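Local structure of putative adhesin (Parabacteroides distasonis, 3LJY) at residues P190-K195 / A202-T207; V144-A149 / I164-A169; I17-Y22 / S42-T47; A92-N97 / T111-N116. The protein is of unknown function but, as a putative lipoprotein adhesin with an auto-transporter-like head domain, probably takes part in cell-surface adhesion. All blocks are in the same frame, centred on the assembly; numbering follows the deposited sequence. Where two conformers were deposited one is given.

Contact 1: P190-K195 / A202-T207; sequences PQLSCK and AEVHAT
Leu192 and Cys194 face Ala202 and Val204 across the inside of a beta-helix, and apolar packing makes up most of the contact. The Leu192 chain turns its CG away from the backbone N (chi1 -176°), which carries CD2 across to Val204. There CD2 lies 3.5 Å from Val204 CB and 3.7 Å from Val204 CG2, so the end of the leucine meets the base of the valine and one of its branches, the two side chains crossing at a slant. Nearer its own backbone, Leu192 CB touches the methyl of Ala206, 4.1 Å from Ala206 CB. The sulfur of Cys194 is placed in the same manner, opposite its backbone N (chi1 -180°), and its SG reaches Ala202 CB at 3.4 Å and Val204 CG1 at 4.0 Å. Val204 is thus touched by both Leu192 and Cys194.

At the corner Pro190 and Thr207 pack side by side. Thr207 OG1 is 3.3 Å from Pro190 CA and 3.6 Å from Pro190 CG, plain packing; Pro190 N, also near OG1, has no hydrogen to give. No hydrogen bond links the two segments at all. Their strands run nearly antiparallel, at 158°, with axes 8.2 Å apart, the spacing of two facing sheets rather than of paired neighbours.

Strand 192-196 is flanked in its own sheet by strands 172-176 and 209-215. Tyr174 reaches Leu192, Cys194 and Val204, while Ile220 and Tyr222 of strand 219-223 continue the interior packing.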
loop_
_atom_site.group_PDB
_atom_site.type_symbol
_atom_site.label_atom_id
_atom_site.label_comp_id
_atom_site.label_asym_id
_atom_site.label_seq_id
_atom_site.Cartn_x
_atom_site.Cartn_y
_atom_site.Cartn_z
ATOM N N PRO A 190 16.062 -11.751 -8.039
ATOM C CA PRO A 190 16.918 -12.277 -9.125
ATOM C C PRO A 190 16.723 -11.657 -10.520
ATOM O O PRO A 190 17.698 -11.294 -11.177
ATOM C CB PRO A 190 16.582 -13.762 -9.136
ATOM C CG PRO A 190 16.082 -14.051 -7.691
ATOM C CD PRO A 190 15.308 -12.825 -7.361
ATOM N N GLN A 191 15.488 -11.562 -10.989
ATOM C CA GLN A 191 15.207 -11.030 -12.329
ATOM C C GLN A 191 14.444 -9.714 -12.219
ATOM O O GLN A 191 13.216 -9.706 -12.032
ATOM C CB GLN A 191 14.381 -12.031 -13.161
ATOM C CG GLN A 191 14.942 -13.450 -13.234
ATOM C CD GLN A 191 16.329 -13.494 -13.794
ATOM O OE1 GLN A 191 16.664 -12.746 -14.722
ATOM N NE2 GLN A 191 17.162 -14.344 -13.226
ATOM N N LEU A 192 15.162 -8.602 -12.317
ATOM C CA LEU A 192 14.563 -7.298 -12.007
ATOM C C LEU A 192 14.585 -6.400 -13.214
ATOM O O LEU A 192 15.579 -6.313 -13.873
ATOM C CB LEU A 192 15.267 -6.622 -10.791
ATOM C CG LEU A 192 14.675 -5.294 -10.290
ATOM C CD1 LEU A 192 13.226 -5.491 -9.893
ATOM C CD2 LEU A 192 15.508 -4.672 -9.175
ATOM N N SER A 193 13.461 -5.763 -13.517
ATOM C CA SER A 193 13.461 -4.638 -14.446
ATOM C C SER A 193 12.934 -3.389 -13.744
ATOM O O SER A 193 11.987 -3.419 -12.970
ATOM C CB SER A 193 12.706 -4.947 -15.753
ATOM O OG SER A 193 11.333 -4.674 -15.621
ATOM N N CYS A 194 13.579 -2.278 -14.037
ATOM C CA CYS A 194 13.376 -1.051 -13.304
ATOM C C CYS A 194 13.479 0.128 -14.279
ATOM O O CYS A 194 14.518 0.294 -14.921
ATOM C CB CYS A 194 14.413 -0.980 -12.167
ATOM S SG CYS A 194 14.325 0.476 -11.128
ATOM N N LYS A 195 12.382 0.892 -14.421
ATOM C CA LYS A 195 12.304 2.028 -15.366
ATOM C C LYS A 195 12.024 3.297 -14.589
ATOM O O LYS A 195 11.048 3.366 -13.879
ATOM C CB LYS A 195 11.189 1.858 -16.410
ATOM C CG LYS A 195 11.036 3.090 -17.353
ATOM C CD LYS A 195 10.315 2.772 -18.679
ATOM C CE LYS A 195 10.307 3.977 -19.657
ATOM N N ALA A 202 15.204 5.096 -7.776
ATOM C CA ALA A 202 14.945 3.683 -7.410
ATOM C C ALA A 202 16.214 3.111 -6.817
ATOM O O ALA A 202 17.251 3.110 -7.479
ATOM C CB ALA A 202 14.493 2.814 -8.599
ATOM N N GLU A 203 16.112 2.683 -5.561
ATOM C CA GLU A 203 17.132 1.884 -4.861
ATOM C C GLU A 203 16.710 0.435 -4.854
ATOM O O GLU A 203 15.674 0.084 -4.288
ATOM C CB GLU A 203 17.277 2.338 -3.418
ATOM C CG GLU A 203 17.685 3.768 -3.259
ATOM C CD GLU A 203 17.859 4.179 -1.808
ATOM O OE1 GLU A 203 17.166 3.623 -0.872
ATOM O OE2 GLU A 203 18.707 5.099 -1.620
ATOM N N VAL A 204 17.506 -0.414 -5.471
ATOM C CA VAL A 204 17.090 -1.792 -5.768
ATOM C C VAL A 204 18.191 -2.807 -5.436
ATOM O O VAL A 204 19.346 -2.455 -5.195
ATOM C CB VAL A 204 16.618 -1.912 -7.269
ATOM C CG1 VAL A 204 15.641 -0.781 -7.620
ATOM C CG2 VAL A 204 17.796 -1.896 -8.266
ATOM N N HIS A 205 17.816 -4.078 -5.404
ATOM C CA HIS A 205 18.756 -5.172 -5.202
ATOM C C HIS A 205 18.422 -6.318 -6.180
ATOM O O HIS A 205 17.413 -6.983 -6.062
ATOM C CB HIS A 205 18.751 -5.608 -3.727
ATOM C CG HIS A 205 19.690 -6.735 -3.430
ATOM N ND1 HIS A 205 19.585 -7.514 -2.302
ATOM C CD2 HIS A 205 20.732 -7.231 -4.134
ATOM C CE1 HIS A 205 20.530 -8.436 -2.319
ATOM N NE2 HIS A 205 21.238 -8.288 -3.422
ATOM N N ALA A 206 19.263 -6.492 -7.192
ATOM C CA ALA A 206 19.121 -7.578 -8.184
ATOM C C ALA A 206 20.224 -8.591 -7.904
ATOM O O ALA A 206 21.344 -8.202 -7.595
ATOM C CB ALA A 206 19.207 -7.039 -9.628
ATOM N N THR A 207 19.909 -9.879 -7.976
ATOM C CA THR A 207 20.878 -10.916 -7.602
ATOM C C THR A 207 21.256 -11.826 -8.775
ATOM O O THR A 207 21.983 -12.790 -8.603
ATOM C CB THR A 207 20.393 -11.783 -6.391
ATOM O OG1 THR A 207 19.132 -12.361 -6.695
ATOM C CG2 THR A 207 20.270 -10.955 -5.110
#

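Contact 2: V144-A149 / I164-A169; sequences VNHLEA and IKKGNA
Val144 with Ile164, and Leu147 with Gly167, are paired rungs of a parallel beta-helix, where two successive coils stack in register round a corner. Strands 141-144 and 161-164 pair before the bend, and strands 147-149 and 167-169 pair after it. Lys165 N donates to Val144 O at 2.9 Å; beyond the corner, Leu147 N binds Lys166 O, Asn168 N binds Leu147 O, and Ala149 N binds Asn168 O, continuing the ladder.

Inside, Val144 and Ile164 lie side by side, and Leu147 CB packs on Ile164 CG2 at 4.3 Å. Leu147 also touches Leu132 and Ile152 of the neighbouring sheet.

The corner side chains also meet. Lys165, extended beyond CG, lies along Asn145 and makes a weak bond from NZ to OD1 at 3.3 Å; Asn145 ND2 is held by Lys124 O of the previous coil. Lys166 sends CE over one face of the His146 ring, 3.8 Å from its centroid, a CH-pi contact displaced toward the rim. Gly167 CA sits at the ring edge, in plane, and 3.1 Å from Leu147 O; a side chain here would run into that oxygen, and the positive phi (125°) suits a residue without one.

His146 is tied at both nitrogens: ND1 bonds to Thr126 OG1, and NE2 donates to Glu148 OE2 at 2.6 Å, which should fix the ring's rotation. The glutamate, bent at chi2, curls back to offer OE2 through its anti lone pair. Its other oxygen, OE1, uses the syn lone pair to accept from Asn168 ND2 at 2.7 Å, nearly in the amide plane and close to straight at 165°.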
loop_
_atom_site.group_PDB
_atom_site.type_symbol
_atom_site.label_atom_id
_atom_site.label_comp_id
_atom_site.label_asym_id
_atom_site.label_seq_id
_atom_site.Cartn_x
_atom_site.Cartn_y
_atom_site.Cartn_z
ATOM N N VAL A 144 6.376 -1.599 3.303
ATOM C CA VAL A 144 6.207 -3.056 3.408
ATOM C C VAL A 144 7.407 -3.620 4.163
ATOM O O VAL A 144 8.524 -3.526 3.658
ATOM C CB VAL A 144 6.140 -3.697 1.983
ATOM C CG1 VAL A 144 5.954 -5.209 2.043
ATOM C CG2 VAL A 144 5.030 -3.049 1.149
ATOM N N ASN A 145 7.179 -4.203 5.354
ATOM C CA ASN A 145 8.259 -4.668 6.211
ATOM C C ASN A 145 8.938 -5.926 5.661
ATOM O O ASN A 145 10.154 -6.023 5.695
ATOM C CB ASN A 145 7.777 -4.905 7.657
ATOM C CG ASN A 145 7.447 -3.605 8.413
ATOM O OD1 ASN A 145 7.676 -2.492 7.943
ATOM N ND2 ASN A 145 6.864 -3.765 9.600
ATOM N N HIS A 146 8.168 -6.899 5.177
ATOM C CA HIS A 146 8.761 -8.158 4.759
ATOM C C HIS A 146 7.903 -8.871 3.695
ATOM O O HIS A 146 6.751 -9.190 3.929
ATOM C CB HIS A 146 9.004 -8.992 6.002
ATOM C CG HIS A 146 9.658 -10.324 5.756
ATOM N ND1 HIS A 146 9.521 -11.383 6.629
ATOM C CD2 HIS A 146 10.442 -10.771 4.747
ATOM C CE1 HIS A 146 10.198 -12.419 6.166
ATOM N NE2 HIS A 146 10.758 -12.076 5.022
ATOM N N LEU A 147 8.473 -9.088 2.516
ATOM C CA LEU A 147 7.787 -9.757 1.403
ATOM C C LEU A 147 8.505 -11.067 1.015
ATOM O O LEU A 147 9.726 -11.133 0.993
ATOM C CB LEU A 147 7.713 -8.807 0.185
ATOM C CG LEU A 147 6.971 -9.355 -1.065
ATOM C CD1 LEU A 147 5.443 -9.434 -0.856
ATOM C CD2 LEU A 147 7.330 -8.588 -2.321
ATOM N N GLU A 148 7.740 -12.121 0.782
ATOM C CA GLU A 148 8.255 -13.336 0.143
ATOM C C GLU A 148 7.295 -13.685 -1.008
ATOM O O GLU A 148 6.169 -14.102 -0.792
ATOM C CB GLU A 148 8.402 -14.505 1.126
ATOM C CG GLU A 148 9.272 -14.224 2.363
ATOM C CD GLU A 148 10.812 -14.152 2.115
ATOM O OE1 GLU A 148 11.344 -14.658 1.092
ATOM O OE2 GLU A 148 11.504 -13.597 3.003
ATOM N N ALA A 149 7.745 -13.440 -2.235
ATOM C CA ALA A 149 6.849 -13.418 -3.398
ATOM C C ALA A 149 7.457 -14.084 -4.614
ATOM O O ALA A 149 8.678 -14.219 -4.730
ATOM C CB ALA A 149 6.426 -11.948 -3.748
ATOM N N ILE A 164 10.253 -1.167 0.654
ATOM C CA ILE A 164 10.167 -2.592 0.963
ATOM C C ILE A 164 11.477 -2.952 1.651
ATOM O O ILE A 164 12.551 -2.887 1.024
ATOM C CB ILE A 164 9.961 -3.533 -0.266
ATOM C CG1 ILE A 164 8.802 -3.064 -1.157
ATOM C CG2 ILE A 164 9.702 -4.984 0.219
ATOM C CD1 ILE A 164 8.668 -3.856 -2.453
ATOM N N LYS A 165 11.368 -3.312 2.936
ATOM C CA LYS A 165 12.493 -3.314 3.843
ATOM C C LYS A 165 13.304 -4.586 3.768
ATOM O O LYS A 165 14.503 -4.564 4.025
ATOM C CB LYS A 165 12.003 -3.141 5.261
ATOM C CG LYS A 165 11.498 -1.771 5.547
ATOM C CD LYS A 165 11.112 -1.629 7.032
ATOM C CE LYS A 165 10.445 -0.269 7.296
ATOM N NZ LYS A 165 9.872 -0.153 8.665
ATOM N N LYS A 166 12.651 -5.700 3.466
ATOM C CA LYS A 166 13.345 -6.956 3.408
ATOM C C LYS A 166 12.550 -8.060 2.724
ATOM O O LYS A 166 11.353 -7.965 2.558
ATOM C CB LYS A 166 13.801 -7.381 4.819
ATOM C CG LYS A 166 12.906 -8.317 5.553
ATOM C CD LYS A 166 13.490 -8.700 6.951
ATOM C CE LYS A 166 12.412 -9.326 7.825
ATOM N NZ LYS A 166 12.781 -9.534 9.291
ATOM N N GLY A 167 13.254 -9.117 2.343
ATOM C CA GLY A 167 12.626 -10.298 1.762
ATOM C C GLY A 167 13.160 -10.720 0.410
ATOM O O GLY A 167 14.295 -10.401 0.036
ATOM N N ASN A 168 12.332 -11.473 -0.308
ATOM C CA ASN A 168 12.677 -12.001 -1.621
ATOM C C ASN A 168 11.487 -11.883 -2.566
ATOM O O ASN A 168 10.356 -12.058 -2.156
ATOM C CB ASN A 168 13.069 -13.490 -1.557
ATOM C CG ASN A 168 14.253 -13.766 -0.641
ATOM O OD1 ASN A 168 15.426 -13.673 -1.042
ATOM N ND2 ASN A 168 13.949 -14.130 0.591
ATOM N N ALA A 169 11.760 -11.583 -3.837
ATOM C CA ALA A 169 10.770 -11.726 -4.931
ATOM C C ALA A 169 11.473 -12.346 -6.108
ATOM O O ALA A 169 12.474 -11.820 -6.534
ATOM C CB ALA A 169 10.153 -10.347 -5.349
#

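Contact 3: I17-Y22 / S42-T47; sequences ISVADY and STVEVT
Val19 keeps CG1 opposite its carbonyl carbon (chi1 -70°), which turns that methyl toward Val44 and leaves CG2 over Ser42. Asp21, with CG opposite its backbone N (chi1 -164°), swings its carboxylate back toward the same serine. Val19 CG1 meets Val44 CG2 at 3.7 Å, the two side chains crossing at about a right angle, while Val19 CG2 rests 3.7 Å from Ser42 CB. Ile58 of strand 56-61 touches both valines.

The backbones form the end of an antiparallel ladder. Ile17 and Val44 are a hydrogen-bonded pair, with Ile17 N giving to Val44 O and Val44 N to Ile17 O, each at 2.9 Å. Ser18 and Thr43 follow as a non-hydrogen-bonded pair. Val19 N then donates to Ser42 O at 3.1 Å in an almost straight bond (172°), although it approaches from above the carbonyl plane. The chain leaves the strand after Ser18 and passes Ser42 as a loop.

Along this loop Asp21 OD1 comes within 3.1 Å of Ser42 OG, whose hydrogen bond goes to Asn85 O. A water joins the two residues: it donates to Asp21 OD1 at 3.1 Å and accepts from Ser42 N at 3.0 Å. Asp21 OD2 has long, weak ion pairs with Arg63 and Lys87.

The departing chain is therefore held by the Val19 N bond, the apolar valine contact and the water bridge from the carboxylate together. The amide of Ser42 finds its acceptor in that water, and the distant cations may slightly favour an ionised Asp21.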
loop_
_atom_site.group_PDB
_atom_site.type_symbol
_atom_site.label_atom_id
_atom_site.label_comp_id
_atom_site.label_asym_id
_atom_site.label_seq_id
_atom_site.Cartn_x
_atom_site.Cartn_y
_atom_site.Cartn_z
ATOM N N ILE A 17 -19.683 -4.896 15.108
ATOM C CA ILE A 17 -20.714 -5.700 14.444
ATOM C C ILE A 17 -20.082 -6.815 13.617
ATOM O O ILE A 17 -18.871 -6.809 13.395
ATOM C CB ILE A 17 -21.636 -4.850 13.521
ATOM C CG1 ILE A 17 -20.858 -4.257 12.343
ATOM C CG2 ILE A 17 -22.300 -3.740 14.307
ATOM C CD1 ILE A 17 -21.734 -3.855 11.116
ATOM N N SER A 18 -20.927 -7.760 13.184
ATOM C CA SER A 18 -20.558 -8.860 12.301
ATOM C C SER A 18 -20.872 -8.488 10.876
ATOM O O SER A 18 -21.897 -7.875 10.614
ATOM C CB SER A 18 -21.353 -10.123 12.639
ATOM O OG SER A 18 -20.868 -10.718 13.831
ATOM N N VAL A 19 -20.009 -8.897 9.951
ATOM C CA VAL A 19 -20.179 -8.585 8.540
ATOM C C VAL A 19 -19.962 -9.851 7.723
ATOM O O VAL A 19 -19.351 -10.815 8.231
ATOM C CB VAL A 19 -19.194 -7.474 8.094
ATOM C CG1 VAL A 19 -19.588 -6.133 8.717
ATOM C CG2 VAL A 19 -17.758 -7.853 8.436
ATOM N N ALA A 20 -20.485 -9.859 6.486
ATOM C CA ALA A 20 -20.218 -10.973 5.559
ATOM C C ALA A 20 -18.727 -10.950 5.306
ATOM O O ALA A 20 -18.081 -9.943 5.520
ATOM C CB ALA A 20 -20.999 -10.843 4.252
ATOM N N ASP A 21 -18.176 -12.064 4.868
ATOM C CA ASP A 21 -16.763 -12.112 4.518
ATOM C C ASP A 21 -16.489 -11.284 3.242
ATOM O O ASP A 21 -17.340 -11.175 2.356
ATOM C CB ASP A 21 -16.284 -13.566 4.357
ATOM C CG ASP A 21 -14.770 -13.680 4.389
ATOM O OD1 ASP A 21 -14.175 -13.359 5.447
ATOM O OD2 ASP A 21 -14.178 -14.088 3.358
ATOM N N TYR A 22 -15.299 -10.691 3.175
ATOM C CA TYR A 22 -14.939 -9.793 2.103
ATOM C C TYR A 22 -13.476 -10.063 1.736
ATOM O O TYR A 22 -12.715 -10.542 2.565
ATOM C CB TYR A 22 -15.165 -8.342 2.555
ATOM C CG TYR A 22 -14.321 -7.950 3.748
ATOM C CD1 TYR A 22 -12.991 -7.538 3.592
ATOM C CD2 TYR A 22 -14.838 -8.013 5.037
ATOM C CE1 TYR A 22 -12.225 -7.207 4.693
ATOM C CE2 TYR A 22 -14.072 -7.683 6.130
ATOM C CZ TYR A 22 -12.781 -7.291 5.955
ATOM O OH TYR A 22 -12.050 -6.975 7.033
ATOM N N SER A 42 -15.831 -12.634 10.355
ATOM C CA SER A 42 -15.530 -11.241 10.097
ATOM C C SER A 42 -16.350 -10.318 10.974
ATOM O O SER A 42 -17.562 -10.468 11.097
ATOM C CB SER A 42 -15.725 -10.926 8.624
ATOM O OG SER A 42 -14.670 -11.533 7.901
ATOM N N THR A 43 -15.658 -9.382 11.615
ATOM C CA THR A 43 -16.292 -8.301 12.360
ATOM C C THR A 43 -15.707 -6.962 11.876
ATOM O O THR A 43 -14.614 -6.928 11.299
ATOM C CB THR A 43 -16.096 -8.497 13.898
ATOM O OG1 THR A 43 -14.701 -8.593 14.232
ATOM C CG2 THR A 43 -16.828 -9.792 14.390
ATOM N N VAL A 44 -16.468 -5.886 12.061
ATOM C CA VAL A 44 -15.969 -4.529 11.955
ATOM C C VAL A 44 -16.198 -3.821 13.296
ATOM O O VAL A 44 -17.316 -3.761 13.769
ATOM C CB VAL A 44 -16.676 -3.746 10.800
ATOM C CG1 VAL A 44 -16.214 -2.280 10.809
ATOM C CG2 VAL A 44 -16.433 -4.419 9.415
ATOM N N GLU A 45 -15.131 -3.316 13.918
ATOM C CA GLU A 45 -15.228 -2.445 15.092
ATOM C C GLU A 45 -14.851 -1.025 14.730
ATOM O O GLU A 45 -13.818 -0.808 14.130
ATOM C CB GLU A 45 -14.267 -2.899 16.189
ATOM C CG GLU A 45 -14.334 -2.066 17.505
ATOM C CD GLU A 45 -13.410 -2.605 18.615
ATOM O OE1 GLU A 45 -12.435 -3.342 18.317
ATOM O OE2 GLU A 45 -13.659 -2.268 19.801
ATOM N N VAL A 46 -15.676 -0.063 15.134
ATOM C CA VAL A 46 -15.432 1.350 14.858
ATOM C C VAL A 46 -15.326 2.147 16.159
ATOM O O VAL A 46 -16.222 2.104 16.989
ATOM C CB VAL A 46 -16.524 1.925 13.936
ATOM C CG1 VAL A 46 -16.446 3.462 13.877
ATOM C CG2 VAL A 46 -16.413 1.278 12.521
ATOM N N THR A 47 -14.209 2.850 16.332
ATOM C CA THR A 47 -14.044 3.813 17.411
ATOM C C THR A 47 -14.096 5.216 16.798
ATOM O O THR A 47 -13.304 5.570 15.939
ATOM C CB THR A 47 -12.714 3.584 18.198
ATOM O OG1 THR A 47 -12.675 2.225 18.685
ATOM C CG2 THR A 47 -12.570 4.562 19.391
HETATM O O HOH W 1 -15.874 -14.256 7.837
#

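Contact 4: A92-N97 / T111-N116; sequences AKVSGN and TVIKAN
Lys93 and Lys114 lie side by side on one face of a parallel strand pair, while Ala92, Val94, Ile113 and Ala115 point to the other. The aliphatic parts of the lysines come together, with Lys93 CG 4.1 Å from Lys114 CB, but the whole lysine contact is provisional because Lys93 was modelled in two conformers.

On the apolar face, side chains at the same level form rungs: Ala92 CB is 4.2 Å from Ile113 CG2, and Val94 CB is 4.4 Å from Ala115 CB. Val94 CG2 also reaches diagonally to Ile113 CG2. Val121 of strand 120-123 packs against Val94, Ile113 and Ala115 from across the interior.

Backbone bonds set this register. They alternate in direction along the ladder: Ala92 N gives to Val112 O and Ala92 O takes Lys114 N, then Val94 N gives to Lys114 O at 2.7 Å and Val94 O takes Asn116 N. Ala92 and Val94 therefore use both their N-H and C=O groups toward strand 110-115.

Parallel strands in register, with like positions stacked and apolar residues turned inward, are characteristic of successive coils of a parallel beta-helix; here the outer positions are lysines.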
loop_
_atom_site.group_PDB
_atom_site.type_symbol
_atom_site.label_atom_id
_atom_site.label_comp_id
_atom_site.label_asym_id
_atom_site.label_seq_id
_atom_site.Cartn_x
_atom_site.Cartn_y
_atom_site.Cartn_z
ATOM N N ALA A 92 -6.923 -3.771 -2.141
ATOM C CA ALA A 92 -7.288 -2.609 -1.338
ATOM C C ALA A 92 -7.113 -1.335 -2.133
ATOM O O ALA A 92 -6.134 -1.185 -2.846
ATOM C CB ALA A 92 -6.482 -2.527 0.002
ATOM N N LYS A 93 -8.073 -0.427 -2.003
ATOM C CA LYS A 93 -7.996 0.892 -2.607
ATOM C C LYS A 93 -8.033 1.893 -1.434
ATOM O O LYS A 93 -8.935 1.850 -0.578
ATOM C CB LYS A 93 -9.125 1.120 -3.638
ATOM C CG LYS A 93 -8.791 0.664 -5.089
ATOM C CD LYS A 93 -9.467 -0.657 -5.578
ATOM C CE LYS A 93 -8.692 -1.946 -5.221
ATOM N NZ LYS A 93 -7.272 -2.081 -5.758
ATOM N N VAL A 94 -7.004 2.742 -1.371
ATOM C CA VAL A 94 -6.773 3.606 -0.222
ATOM C C VAL A 94 -6.622 5.027 -0.708
ATOM O O VAL A 94 -5.714 5.324 -1.473
ATOM C CB VAL A 94 -5.536 3.156 0.638
ATOM C CG1 VAL A 94 -5.469 3.964 1.892
ATOM C CG2 VAL A 94 -5.616 1.655 0.983
ATOM N N SER A 95 -7.546 5.891 -0.293
ATOM C CA SER A 95 -7.589 7.303 -0.701
ATOM C C SER A 95 -7.857 8.233 0.487
ATOM O O SER A 95 -7.995 7.791 1.628
ATOM C CB SER A 95 -8.660 7.526 -1.787
ATOM O OG SER A 95 -9.380 6.344 -2.087
ATOM N N GLY A 96 -7.959 9.528 0.210
ATOM C CA GLY A 96 -8.222 10.510 1.256
ATOM C C GLY A 96 -6.937 10.621 2.028
ATOM O O GLY A 96 -5.850 10.599 1.465
ATOM N N ASN A 97 -7.032 10.725 3.322
ATOM C CA ASN A 97 -5.820 10.717 4.103
ATOM C C ASN A 97 -5.775 9.468 4.937
ATOM O O ASN A 97 -5.410 9.521 6.111
ATOM C CB ASN A 97 -5.773 12.007 4.943
ATOM C CG ASN A 97 -4.487 12.747 4.754
ATOM O OD1 ASN A 97 -3.395 12.188 4.944
ATOM N ND2 ASN A 97 -4.589 13.992 4.333
ATOM N N THR A 111 -2.262 -9.935 -4.267
ATOM C CA THR A 111 -2.806 -8.753 -3.566
ATOM C C THR A 111 -2.439 -7.522 -4.378
ATOM O O THR A 111 -1.274 -7.345 -4.731
ATOM C CB THR A 111 -2.262 -8.643 -2.095
ATOM O OG1 THR A 111 -2.743 -9.766 -1.328
ATOM C CG2 THR A 111 -2.694 -7.296 -1.397
ATOM N N VAL A 112 -3.447 -6.728 -4.742
ATOM C CA VAL A 112 -3.265 -5.474 -5.463
ATOM C C VAL A 112 -3.649 -4.320 -4.565
ATOM O O VAL A 112 -4.781 -4.260 -4.128
ATOM C CB VAL A 112 -4.171 -5.391 -6.726
ATOM C CG1 VAL A 112 -3.946 -4.068 -7.464
ATOM C CG2 VAL A 112 -3.903 -6.548 -7.649
ATOM N N ILE A 113 -2.723 -3.407 -4.274
ATOM C CA ILE A 113 -3.036 -2.242 -3.453
ATOM C C ILE A 113 -2.827 -0.955 -4.257
ATOM O O ILE A 113 -1.795 -0.764 -4.905
ATOM C CB ILE A 113 -2.189 -2.151 -2.125
ATOM C CG1 ILE A 113 -2.138 -3.502 -1.421
ATOM C CG2 ILE A 113 -2.738 -0.996 -1.154
ATOM C CD1 ILE A 113 -1.544 -3.446 -0.051
ATOM N N LYS A 114 -3.810 -0.076 -4.204
ATOM C CA LYS A 114 -3.726 1.198 -4.851
ATOM C C LYS A 114 -3.912 2.268 -3.803
ATOM O O LYS A 114 -4.927 2.249 -3.093
ATOM C CB LYS A 114 -4.826 1.333 -5.890
ATOM C CG LYS A 114 -4.579 0.469 -7.066
ATOM C CD LYS A 114 -5.838 0.244 -7.904
ATOM C CE LYS A 114 -5.584 -0.857 -8.926
ATOM N NZ LYS A 114 -4.298 -0.634 -9.694
ATOM N N ALA A 115 -2.932 3.186 -3.702
ATOM C CA ALA A 115 -2.990 4.304 -2.757
ATOM C C ALA A 115 -2.836 5.630 -3.509
ATOM O O ALA A 115 -1.956 5.800 -4.320
ATOM C CB ALA A 115 -1.883 4.154 -1.674
ATOM N N ASN A 116 -3.683 6.592 -3.210
ATOM C CA ASN A 116 -3.491 7.930 -3.733
ATOM C C ASN A 116 -3.809 9.024 -2.687
ATOM O O ASN A 116 -3.843 8.754 -1.487
ATOM C CB ASN A 116 -4.317 8.078 -5.021
ATOM C CG ASN A 116 -5.789 8.180 -4.770
ATOM O OD1 ASN A 116 -6.263 8.070 -3.646
ATOM N ND2 ASN A 116 -6.534 8.406 -5.824
#

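Overall arrangement
The four contacts follow one another in the chain and sample successive levels of one elongated structure. Contact 3, at the N-terminal end, lies about 39 Å from contact 1, centre to centre, on the opposite side of the chain's centre. Contact 4 is the most central, about 6 Å from that point, and stands about 19 Å from both contact 2 and contact 3, centre to centre. Contacts 1 and 2 touch directly: Pro190 CD packs 3.1 Å from Ala169 O. Contacts 2 and 4 pair neighbouring coils side by side, contact 1 spans the interior between facing sheets, and contact 3 adds an antiparallel strand pair at the end.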